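Local coordinates for protein fructose-bisphosphatase (Pyrococcus horikoshii, PDB 1VDW) that probably hydrolyses fructose 1,6-bisphosphate to fructose 6-phosphate and phosphate with magnesium as cofactor, as a homodimer of the inositol monophosphatase superfamily, at residues W6-D12 with K57-V63; K141-L145 with N240-L244; L187-I193 with N235-N240. All blocks are in the same frame, centred on the assembly; numbering follows the deposited sequence. Where two conformers were deposited one is given.

Contact 1: residues W6-D12 with K57-V63; sequences WRKIAID and KFKDLGV
Ile9 and Lys57 mark the closest approach of the two backbones, their CA atoms 8.6 Å apart, a spacing at which helices 3-20 and 45-60 meet through side chains alone. The second helix closes in a Schellman motif whose positive-phi position is held by Gly62, where a CB would press on the carbonyl O of Leu61.

Trp6 supplies the broad apolar surface. Its CZ3 lies 3.9 Å from Phe58 CE1, approaching the phenyl ring at its edge, while CH2 meets Val63 CG1 at 3.9 Å, the methyl lying in the indole plane. Leu61 CD1 is 4.0 Å from Trp6 CZ3. Ile9, modelled in two conformers, has CG2 3.9 Å from Phe58 CE1 in one; its tight approach to Leu61 is doubtful.

The more exposed side is polar. Lys57 starts with CG anti to its N (chi1 -177°) and bends at chi2 (71°), which carries its NZ across to Asp12 OD2 at 3.0 Å, 41° above the carboxylate plane. Lys8, one helical turn before Asp12, reaches the syn lone pair of the same oxygen, NZ to OD2 being 2.8 Å. Lys8 NZ and Lys57 NZ, 4.7 Å apart, thus share one carboxylate oxygen. With an alanine in place of Asp12, Lys8 and Lys57 would probably be left as neighbouring like charges without their shared counterion.

On the buried side both helices and the loop after the second pack on the large mixed sheet: Trp6 rests on Ile105 and Tyr113, Phe58 on Val81 and Val103, and Val63 on Tyr79 and Val81.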
loop_
_atom_site.group_PDB
_atom_site.type_symbol
_atom_site.label_atom_id
_atom_site.label_comp_id
_atom_site.label_asym_id
_atom_site.label_seq_id
_atom_site.Cartn_x
_atom_site.Cartn_y
_atom_site.Cartn_z
ATOM N N TRP A 6 -26.777 -5.732 -13.433
ATOM C CA TRP A 6 -25.554 -4.948 -13.311
ATOM C C TRP A 6 -24.441 -5.799 -12.706
ATOM O O TRP A 6 -23.268 -5.638 -13.044
ATOM C CB TRP A 6 -25.794 -3.700 -12.459
ATOM C CG TRP A 6 -26.625 -2.670 -13.160
ATOM C CD1 TRP A 6 -27.875 -2.241 -12.809
ATOM C CD2 TRP A 6 -26.281 -1.966 -14.359
ATOM N NE1 TRP A 6 -28.328 -1.314 -13.714
ATOM C CE2 TRP A 6 -27.370 -1.122 -14.673
ATOM C CE3 TRP A 6 -25.155 -1.957 -15.193
ATOM C CZ2 TRP A 6 -27.370 -0.286 -15.796
ATOM C CZ3 TRP A 6 -25.155 -1.123 -16.311
ATOM C CH2 TRP A 6 -26.256 -0.297 -16.597
ATOM N N ARG A 7 -24.809 -6.713 -11.817
ATOM C CA ARG A 7 -23.818 -7.578 -11.199
ATOM C C ARG A 7 -23.213 -8.508 -12.254
ATOM O O ARG A 7 -22.037 -8.864 -12.181
ATOM C CB ARG A 7 -24.454 -8.363 -10.047
ATOM C CG ARG A 7 -25.056 -7.448 -8.978
ATOM C CD ARG A 7 -25.609 -8.208 -7.785
ATOM N NE ARG A 7 -24.559 -8.744 -6.922
ATOM C CZ ARG A 7 -24.791 -9.393 -5.786
ATOM N NH1 ARG A 7 -26.038 -9.588 -5.376
ATOM N NH2 ARG A 7 -23.779 -9.839 -5.054
ATOM N N LYS A 8 -24.016 -8.885 -13.247
ATOM C CA LYS A 8 -23.535 -9.743 -14.331
ATOM C C LYS A 8 -22.497 -8.957 -15.133
ATOM O O LYS A 8 -21.475 -9.495 -15.562
ATOM C CB LYS A 8 -24.709 -10.158 -15.233
ATOM C CG LYS A 8 -24.358 -11.093 -16.394
ATOM C CD LYS A 8 -23.924 -10.342 -17.648
ATOM C CE LYS A 8 -23.695 -11.303 -18.813
ATOM N NZ LYS A 8 -23.277 -10.596 -20.057
ATOM N N ILE A 9 -22.763 -7.672 -15.326
ATOM C CA ILE A 9 -21.843 -6.815 -16.057
ATOM C C ILE A 9 -20.517 -6.692 -15.299
ATOM O O ILE A 9 -19.447 -6.661 -15.908
ATOM C CB ILE A 9 -22.463 -5.419 -16.280
ATOM C CG1 ILE A 9 -23.694 -5.557 -17.183
ATOM C CG2 ILE A 9 -21.439 -4.476 -16.897
ATOM C CD1 ILE A 9 -24.409 -4.264 -17.464
ATOM N N ALA A 10 -20.592 -6.634 -13.973
ATOM C CA ALA A 10 -19.384 -6.529 -13.158
ATOM C C ALA A 10 -18.484 -7.733 -13.428
ATOM O O ALA A 10 -17.264 -7.600 -13.549
ATOM C CB ALA A 10 -19.750 -6.465 -11.682
ATOM N N ILE A 11 -19.090 -8.914 -13.528
ATOM C CA ILE A 11 -18.319 -10.119 -13.793
ATOM C C ILE A 11 -17.693 -10.076 -15.188
ATOM O O ILE A 11 -16.552 -10.493 -15.365
ATOM C CB ILE A 11 -19.184 -11.386 -13.656
ATOM C CG1 ILE A 11 -19.752 -11.466 -12.238
ATOM C CG2 ILE A 11 -18.351 -12.622 -13.978
ATOM C CD1 ILE A 11 -18.710 -11.430 -11.149
ATOM N N ASP A 12 -18.431 -9.586 -16.182
ATOM C CA ASP A 12 -17.865 -9.487 -17.526
ATOM C C ASP A 12 -16.619 -8.610 -17.445
ATOM O O ASP A 12 -15.604 -8.888 -18.081
ATOM C CB ASP A 12 -18.848 -8.843 -18.514
ATOM C CG ASP A 12 -20.077 -9.696 -18.777
ATOM O OD1 ASP A 12 -20.005 -10.933 -18.623
ATOM O OD2 ASP A 12 -21.115 -9.118 -19.162
ATOM N N LYS A 57 -17.947 -0.965 -23.030
ATOM C CA LYS A 57 -18.947 -1.835 -22.423
ATOM C C LYS A 57 -20.218 -1.069 -22.064
ATOM O O LYS A 57 -21.320 -1.451 -22.459
ATOM C CB LYS A 57 -18.362 -2.483 -21.164
ATOM C CG LYS A 57 -19.279 -3.469 -20.464
ATOM C CD LYS A 57 -19.440 -4.754 -21.261
ATOM C CE LYS A 57 -20.157 -5.818 -20.440
ATOM N NZ LYS A 57 -20.303 -7.103 -21.180
ATOM N N PHE A 58 -20.061 0.022 -21.322
ATOM C CA PHE A 58 -21.203 0.825 -20.908
ATOM C C PHE A 58 -21.779 1.678 -22.029
ATOM O O PHE A 58 -22.989 1.897 -22.087
ATOM C CB PHE A 58 -20.813 1.697 -19.713
ATOM C CG PHE A 58 -20.532 0.906 -18.467
ATOM C CD1 PHE A 58 -21.555 0.221 -17.821
ATOM C CD2 PHE A 58 -19.241 0.814 -17.960
ATOM C CE1 PHE A 58 -21.301 -0.549 -16.688
ATOM C CE2 PHE A 58 -18.973 0.046 -16.827
ATOM C CZ PHE A 58 -20.007 -0.638 -16.190
ATOM N N LYS A 59 -20.920 2.153 -22.925
ATOM C CA LYS A 59 -21.383 2.966 -24.042
ATOM C C LYS A 59 -22.325 2.138 -24.911
ATOM O O LYS A 59 -23.388 2.611 -25.313
ATOM C CB LYS A 59 -20.199 3.452 -24.884
ATOM C CG LYS A 59 -20.600 4.336 -26.058
ATOM C CD LYS A 59 -19.391 4.784 -26.863
ATOM C CE LYS A 59 -19.805 5.634 -28.054
ATOM N NZ LYS A 59 -20.539 6.862 -27.637
ATOM N N ASP A 60 -21.932 0.896 -25.185
ATOM C CA ASP A 60 -22.737 0.002 -26.011
ATOM C C ASP A 60 -24.064 -0.372 -25.360
ATOM O O ASP A 60 -24.999 -0.785 -26.045
ATOM C CB ASP A 60 -21.955 -1.272 -26.346
ATOM C CG ASP A 60 -20.689 -0.990 -27.134
ATOM O OD1 ASP A 60 -20.632 0.051 -27.823
ATOM O OD2 ASP A 60 -19.754 -1.818 -27.078
ATOM N N LEU A 61 -24.146 -0.239 -24.039
ATOM C CA LEU A 61 -25.377 -0.553 -23.321
ATOM C C LEU A 61 -26.374 0.587 -23.460
ATOM O O LEU A 61 -27.546 0.445 -23.110
ATOM C CB LEU A 61 -25.092 -0.800 -21.840
ATOM C CG LEU A 61 -24.450 -2.142 -21.489
ATOM C CD1 LEU A 61 -24.046 -2.138 -20.026
ATOM C CD2 LEU A 61 -25.429 -3.273 -21.777
ATOM N N GLY A 62 -25.894 1.719 -23.963
ATOM C CA GLY A 62 -26.751 2.874 -24.160
ATOM C C GLY A 62 -26.968 3.759 -22.947
ATOM O O GLY A 62 -27.878 4.585 -22.944
ATOM N N VAL A 63 -26.141 3.606 -21.918
ATOM C CA VAL A 63 -26.287 4.424 -20.718
ATOM C C VAL A 63 -25.350 5.629 -20.764
ATOM O O VAL A 63 -24.440 5.683 -21.594
ATOM C CB VAL A 63 -25.987 3.605 -19.435
ATOM C CG1 VAL A 63 -26.900 2.390 -19.373
ATOM C CG2 VAL A 63 -24.521 3.174 -19.410
#

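Contact 2: residues K141-L145 with N240-L244; sequences KVREL and NNEEL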
loop_
_atom_site.group_PDB
_atom_site.type_symbol
_atom_site.label_atom_id
_atom_site.label_comp_id
_atom_site.label_asym_id
_atom_site.label_seq_id
_atom_site.Cartn_x
_atom_site.Cartn_y
_atom_site.Cartn_z
ATOM N N LYS A 141 -19.003 -4.545 6.943
ATOM C CA LYS A 141 -19.423 -3.333 7.634
ATOM C C LYS A 141 -18.201 -2.664 8.235
ATOM O O LYS A 141 -17.173 -3.310 8.445
ATOM C CB LYS A 141 -20.435 -3.653 8.743
ATOM C CG LYS A 141 -19.913 -4.572 9.833
ATOM C CD LYS A 141 -21.024 -4.924 10.817
ATOM C CE LYS A 141 -20.561 -5.924 11.868
ATOM N NZ LYS A 141 -19.527 -5.360 12.779
ATOM N N VAL A 142 -18.300 -1.367 8.497
ATOM C CA VAL A 142 -17.180 -0.661 9.098
ATOM C C VAL A 142 -16.961 -1.259 10.479
ATOM O O VAL A 142 -17.886 -1.818 11.082
ATOM C CB VAL A 142 -17.451 0.860 9.235
ATOM C CG1 VAL A 142 -17.598 1.482 7.862
ATOM C CG2 VAL A 142 -18.706 1.113 10.078
ATOM N N ARG A 143 -15.736 -1.178 10.973
ATOM C CA ARG A 143 -15.459 -1.714 12.295
ATOM C C ARG A 143 -15.768 -0.664 13.350
ATOM O O ARG A 143 -15.874 0.525 13.056
ATOM C CB ARG A 143 -13.996 -2.146 12.411
ATOM C CG ARG A 143 -12.981 -1.009 12.395
ATOM C CD ARG A 143 -11.573 -1.581 12.473
ATOM N NE ARG A 143 -10.527 -0.565 12.417
ATOM C CZ ARG A 143 -9.276 -0.815 12.043
ATOM N NH1 ARG A 143 -8.920 -2.042 11.681
ATOM N NH2 ARG A 143 -8.373 0.152 12.048
ATOM N N GLU A 144 -15.932 -1.123 14.582
ATOM C CA GLU A 144 -16.201 -0.220 15.685
ATOM C C GLU A 144 -14.853 0.387 16.066
ATOM O O GLU A 144 -13.833 -0.303 16.050
ATOM C CB GLU A 144 -16.790 -1.003 16.861
ATOM C CG GLU A 144 -17.581 -0.161 17.847
ATOM C CD GLU A 144 -18.240 -0.999 18.928
ATOM O OE1 GLU A 144 -19.064 -0.449 19.689
ATOM O OE2 GLU A 144 -17.932 -2.208 19.021
ATOM N N LEU A 145 -14.839 1.677 16.377
ATOM C CA LEU A 145 -13.602 2.345 16.772
ATOM C C LEU A 145 -13.308 1.930 18.210
ATOM O O LEU A 145 -14.049 2.288 19.126
ATOM C CB LEU A 145 -13.767 3.865 16.680
ATOM C CG LEU A 145 -12.537 4.724 16.992
ATOM C CD1 LEU A 145 -11.386 4.352 16.059
ATOM C CD2 LEU A 145 -12.902 6.195 16.842
ATOM N N ASN A 240 -15.589 5.848 10.391
ATOM C CA ASN A 240 -16.483 4.877 11.007
ATOM C C ASN A 240 -16.999 5.411 12.340
ATOM O O ASN A 240 -17.587 4.671 13.128
ATOM C CB ASN A 240 -15.731 3.569 11.254
ATOM C CG ASN A 240 -14.574 3.731 12.232
ATOM O OD1 ASN A 240 -14.272 4.836 12.692
ATOM N ND2 ASN A 240 -13.917 2.624 12.547
ATOM N N ASN A 241 -16.791 6.700 12.582
ATOM C CA ASN A 241 -17.185 7.308 13.846
ATOM C C ASN A 241 -17.317 8.817 13.662
ATOM O O ASN A 241 -16.402 9.467 13.162
ATOM C CB ASN A 241 -16.110 6.968 14.887
ATOM C CG ASN A 241 -16.407 7.534 16.254
ATOM O OD1 ASN A 241 -16.174 8.712 16.516
ATOM N ND2 ASN A 241 -16.921 6.689 17.140
ATOM N N GLU A 242 -18.461 9.367 14.065
ATOM C CA GLU A 242 -18.717 10.799 13.928
ATOM C C GLU A 242 -17.754 11.662 14.739
ATOM O O GLU A 242 -17.295 12.698 14.259
ATOM C CB GLU A 242 -20.161 11.116 14.331
ATOM C CG GLU A 242 -20.550 12.593 14.257
ATOM C CD GLU A 242 -20.387 13.197 12.871
ATOM O OE1 GLU A 242 -20.687 12.507 11.873
ATOM O OE2 GLU A 242 -19.975 14.374 12.778
ATOM N N GLU A 243 -17.444 11.244 15.962
ATOM C CA GLU A 243 -16.531 12.018 16.798
ATOM C C GLU A 243 -15.145 12.101 16.164
ATOM O O GLU A 243 -14.506 13.150 16.188
ATOM C CB GLU A 243 -16.420 11.406 18.197
ATOM C CG GLU A 243 -15.591 12.245 19.163
ATOM C CD GLU A 243 -15.470 11.616 20.538
ATOM O OE1 GLU A 243 -14.943 12.287 21.451
ATOM O OE2 GLU A 243 -15.896 10.453 20.706
ATOM N N LEU A 244 -14.683 10.991 15.596
ATOM C CA LEU A 244 -13.378 10.959 14.945
ATOM C C LEU A 244 -13.391 11.880 13.729
ATOM O O LEU A 244 -12.457 12.650 13.507
ATOM C CB LEU A 244 -13.040 9.527 14.516
ATOM C CG LEU A 244 -11.823 9.335 13.603
ATOM C CD1 LEU A 244 -10.584 9.921 14.255
ATOM C CD2 LEU A 244 -11.631 7.849 13.313
HETATM O O HOH W 1 -18.071 2.089 13.729
HETATM O O HOH W 2 -17.346 3.510 16.179
#
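Leu145 and Asn240 meet at the heart of this surface contact, where an irregular loop passes alongside the start of a helix. Leu145 carries the apolar part. With CG anti to its backbone N (chi1 -177°), the side chain extends across Asn241 at about a right angle and sets CD2 3.8 Å from Asn241 CG. The same methyl lies 4.1 Å from Leu244 CB, so a branched aliphatic tip fills the notch between the amide and the first helical turn. Nearer the beginning of the loop, Val142 CB packs on Asn240 CB at 3.8 Å, a compact beta-branched residue suiting the close backbones there.

The direct polar link is slight. Asn240 ND2 gives a weak, strongly bent hydrogen bond to Arg143 O; the stronger partner of this nitrogen is Asp188 OD1. Water strengthens the join: one molecule donates to both Arg143 O (2.8 Å) and Asn240 O (2.7 Å), and a second accepts from Leu145 N at 3.1 Å while donating to Asn240 O over a longer distance.

Asn241 is the N-cap of helix 242-250. Its OD1 accepts from Leu244 N at 2.9 Å, in the carbonyl plane and on a lone pair, with an N-H...O angle of 153°. A short side chain ending in a carbonyl suits this place, since it can turn back to an amide of the first turn. The cap also holds steady the amide that Leu145 packs against.

Farther out, Arg143 runs extended to a salt bridge with Asp188, and its NH2 also hydrogen-bonds Tyr90 OH of the second subunit. The backbone of Val142 is hydrogen-bonded to that of Ala212, while Glu242 forms a salt bridge with Lys217.

Contact 3: residues L187-I193 with N235-N240; sequences LDAVVDI and NIIAAN
Asp188 and Asn240 are brought together by their first torsions: Asn240 holds CG between its backbone N and carbonyl carbon (chi1 63°), whereas Asp188 turns CG beside its N, anti to the carbonyl carbon (chi1 -60°). ND2 of Asn240 then hydrogen-bonds to the anti lone pair of Asp188 OD1 at 2.9 Å, with carboxylate and amide planes 54° apart. OD2 of Asp188 forms a salt bridge with Arg143. Asn240 N bonds to Asp188 O at 3.0 Å, a second tie at this end of the ladder.

The strands run antiparallel. Val190 and Ala238 form a hydrogen-bonded pair, with Val190 N to Ala238 O at 2.8 Å, and Asp192 with Ile236 forms the next. Between them sits Val191-Ile237, non-hydrogen-bonded, as is Ala189-Ala239 nearer the Asp188-Asn240 end. Ala189 CB and Ala239 CB, 3.9 Å apart, suit backbones this close. The side chain of Asp192 lies about 7 Å from that of Asp201, a predicted magnesium ligand, and its OD2 forms a salt bridge with Arg194.

Strand 150-154 continues the sheet beside 189-193. Helix 242-250 packs on the face of Ala189, Val191 and Ile237, and helix 175-184 on that of Val190 and Ala238, placing these strands inside a helix-sheet-helix sandwich.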
loop_
_atom_site.group_PDB
_atom_site.type_symbol
_atom_site.label_atom_id
_atom_site.label_comp_id
_atom_site.label_asym_id
_atom_site.label_seq_id
_atom_site.Cartn_x
_atom_site.Cartn_y
_atom_site.Cartn_z
ATOM N N LEU A 187 -9.587 -0.054 8.036
ATOM C CA LEU A 187 -9.178 1.312 8.369
ATOM C C LEU A 187 -10.344 1.969 9.096
ATOM O O LEU A 187 -11.493 1.543 8.949
ATOM C CB LEU A 187 -8.870 2.127 7.107
ATOM C CG LEU A 187 -7.636 1.750 6.288
ATOM C CD1 LEU A 187 -7.625 2.571 4.998
ATOM C CD2 LEU A 187 -6.373 1.986 7.101
ATOM N N ASP A 188 -10.050 3.010 9.872
ATOM C CA ASP A 188 -11.086 3.736 10.606
ATOM C C ASP A 188 -11.525 4.991 9.860
ATOM O O ASP A 188 -12.631 5.486 10.068
ATOM C CB ASP A 188 -10.578 4.121 11.991
ATOM C CG ASP A 188 -10.196 2.917 12.818
ATOM O OD1 ASP A 188 -11.104 2.174 13.252
ATOM O OD2 ASP A 188 -8.984 2.710 13.020
ATOM N N ALA A 189 -10.658 5.513 8.997
ATOM C CA ALA A 189 -10.989 6.709 8.229
ATOM C C ALA A 189 -10.126 6.842 6.980
ATOM O O ALA A 189 -9.056 6.236 6.874
ATOM C CB ALA A 189 -10.822 7.962 9.106
ATOM N N VAL A 190 -10.626 7.629 6.034
ATOM C CA VAL A 190 -9.943 7.938 4.783
ATOM C C VAL A 190 -10.070 9.448 4.662
ATOM O O VAL A 190 -11.178 9.993 4.620
ATOM C CB VAL A 190 -10.611 7.264 3.570
ATOM C CG1 VAL A 190 -9.926 7.713 2.284
ATOM C CG2 VAL A 190 -10.519 5.753 3.707
ATOM N N VAL A 191 -8.928 10.116 4.608
ATOM C CA VAL A 191 -8.885 11.567 4.552
ATOM C C VAL A 191 -8.063 12.035 3.367
ATOM O O VAL A 191 -6.875 11.734 3.274
ATOM C CB VAL A 191 -8.246 12.123 5.843
ATOM C CG1 VAL A 191 -8.228 13.648 5.813
ATOM C CG2 VAL A 191 -9.000 11.611 7.053
ATOM N N ASP A 192 -8.696 12.753 2.445
ATOM C CA ASP A 192 -7.986 13.282 1.288
ATOM C C ASP A 192 -8.415 14.727 1.129
ATOM O O ASP A 192 -9.549 15.013 0.727
ATOM C CB ASP A 192 -8.324 12.499 0.018
ATOM C CG ASP A 192 -7.416 12.860 -1.152
ATOM O OD1 ASP A 192 -7.041 14.049 -1.282
ATOM O OD2 ASP A 192 -7.087 11.954 -1.945
ATOM N N ILE A 193 -7.502 15.635 1.454
ATOM C CA ILE A 193 -7.793 17.060 1.386
ATOM C C ILE A 193 -6.868 17.793 0.421
ATOM O O ILE A 193 -6.544 18.966 0.616
ATOM C CB ILE A 193 -7.707 17.690 2.799
ATOM C CG1 ILE A 193 -6.328 17.435 3.415
ATOM C CG2 ILE A 193 -8.782 17.086 3.693
ATOM C CD1 ILE A 193 -6.153 18.029 4.810
ATOM N N ASN A 235 -12.856 16.810 -1.954
ATOM C CA ASN A 235 -12.090 16.450 -0.768
ATOM C C ASN A 235 -13.011 15.587 0.067
ATOM O O ASN A 235 -14.214 15.843 0.138
ATOM C CB ASN A 235 -11.706 17.690 0.033
ATOM C CG ASN A 235 -10.734 18.571 -0.701
ATOM O OD1 ASN A 235 -9.631 18.148 -1.041
ATOM N ND2 ASN A 235 -11.137 19.810 -0.957
ATOM N N ILE A 236 -12.459 14.562 0.698
ATOM C CA ILE A 236 -13.287 13.699 1.512
ATOM C C ILE A 236 -12.710 13.372 2.877
ATOM O O ILE A 236 -11.492 13.258 3.059
ATOM C CB ILE A 236 -13.583 12.363 0.800
ATOM C CG1 ILE A 236 -12.273 11.626 0.516
ATOM C CG2 ILE A 236 -14.365 12.616 -0.483
ATOM C CD1 ILE A 236 -12.465 10.230 -0.061
ATOM N N ILE A 237 -13.614 13.249 3.838
ATOM C CA ILE A 237 -13.278 12.852 5.187
ATOM C C ILE A 237 -14.328 11.784 5.467
ATOM O O ILE A 237 -15.493 12.097 5.737
ATOM C CB ILE A 237 -13.416 14.002 6.208
ATOM C CG1 ILE A 237 -12.450 15.139 5.865
ATOM C CG2 ILE A 237 -13.110 13.482 7.599
ATOM C CD1 ILE A 237 -12.862 15.981 4.674
ATOM N N ALA A 238 -13.920 10.525 5.344
ATOM C CA ALA A 238 -14.806 9.388 5.562
ATOM C C ALA A 238 -14.349 8.657 6.812
ATOM O O ALA A 238 -13.152 8.417 6.990
ATOM C CB ALA A 238 -14.765 8.455 4.355
ATOM N N ALA A 239 -15.288 8.289 7.676
ATOM C CA ALA A 239 -14.919 7.609 8.906
ATOM C C ALA A 239 -15.984 6.662 9.422
ATOM O O ALA A 239 -17.129 6.676 8.969
ATOM C CB ALA A 239 -14.573 8.641 9.985
ATOM N N ASN A 240 -15.589 5.848 10.391
ATOM C CA ASN A 240 -16.483 4.877 11.007
ATOM C C ASN A 240 -16.999 5.411 12.340
ATOM O O ASN A 240 -17.587 4.671 13.128
ATOM C CB ASN A 240 -15.731 3.569 11.254
ATOM C CG ASN A 240 -14.574 3.731 12.232
ATOM O OD1 ASN A 240 -14.272 4.836 12.692
ATOM N ND2 ASN A 240 -13.917 2.624 12.547
#

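Overall arrangement
From the N terminus, contact 1 comes first: it closes the loop between helices 3-20 and 45-60 and sets the pair against the eight-stranded sheet. The chain then builds all eight strands of that sheet before contact 2 opens at 141-145, just past its last strand. Contact 3 opens later, at 187-193, and its partner 235-240 runs directly into 240-244, so contact 3 is nested within the loop of contact 2. They share Asn240, and the Arg143-Asp188 salt bridge joins them. Contacts 2 and 3 tie the five-stranded sheet and its C-terminal helix to the linking loop. Contact 1 lies across the chain's centre from both, about 33 Å from contact 2 between centres.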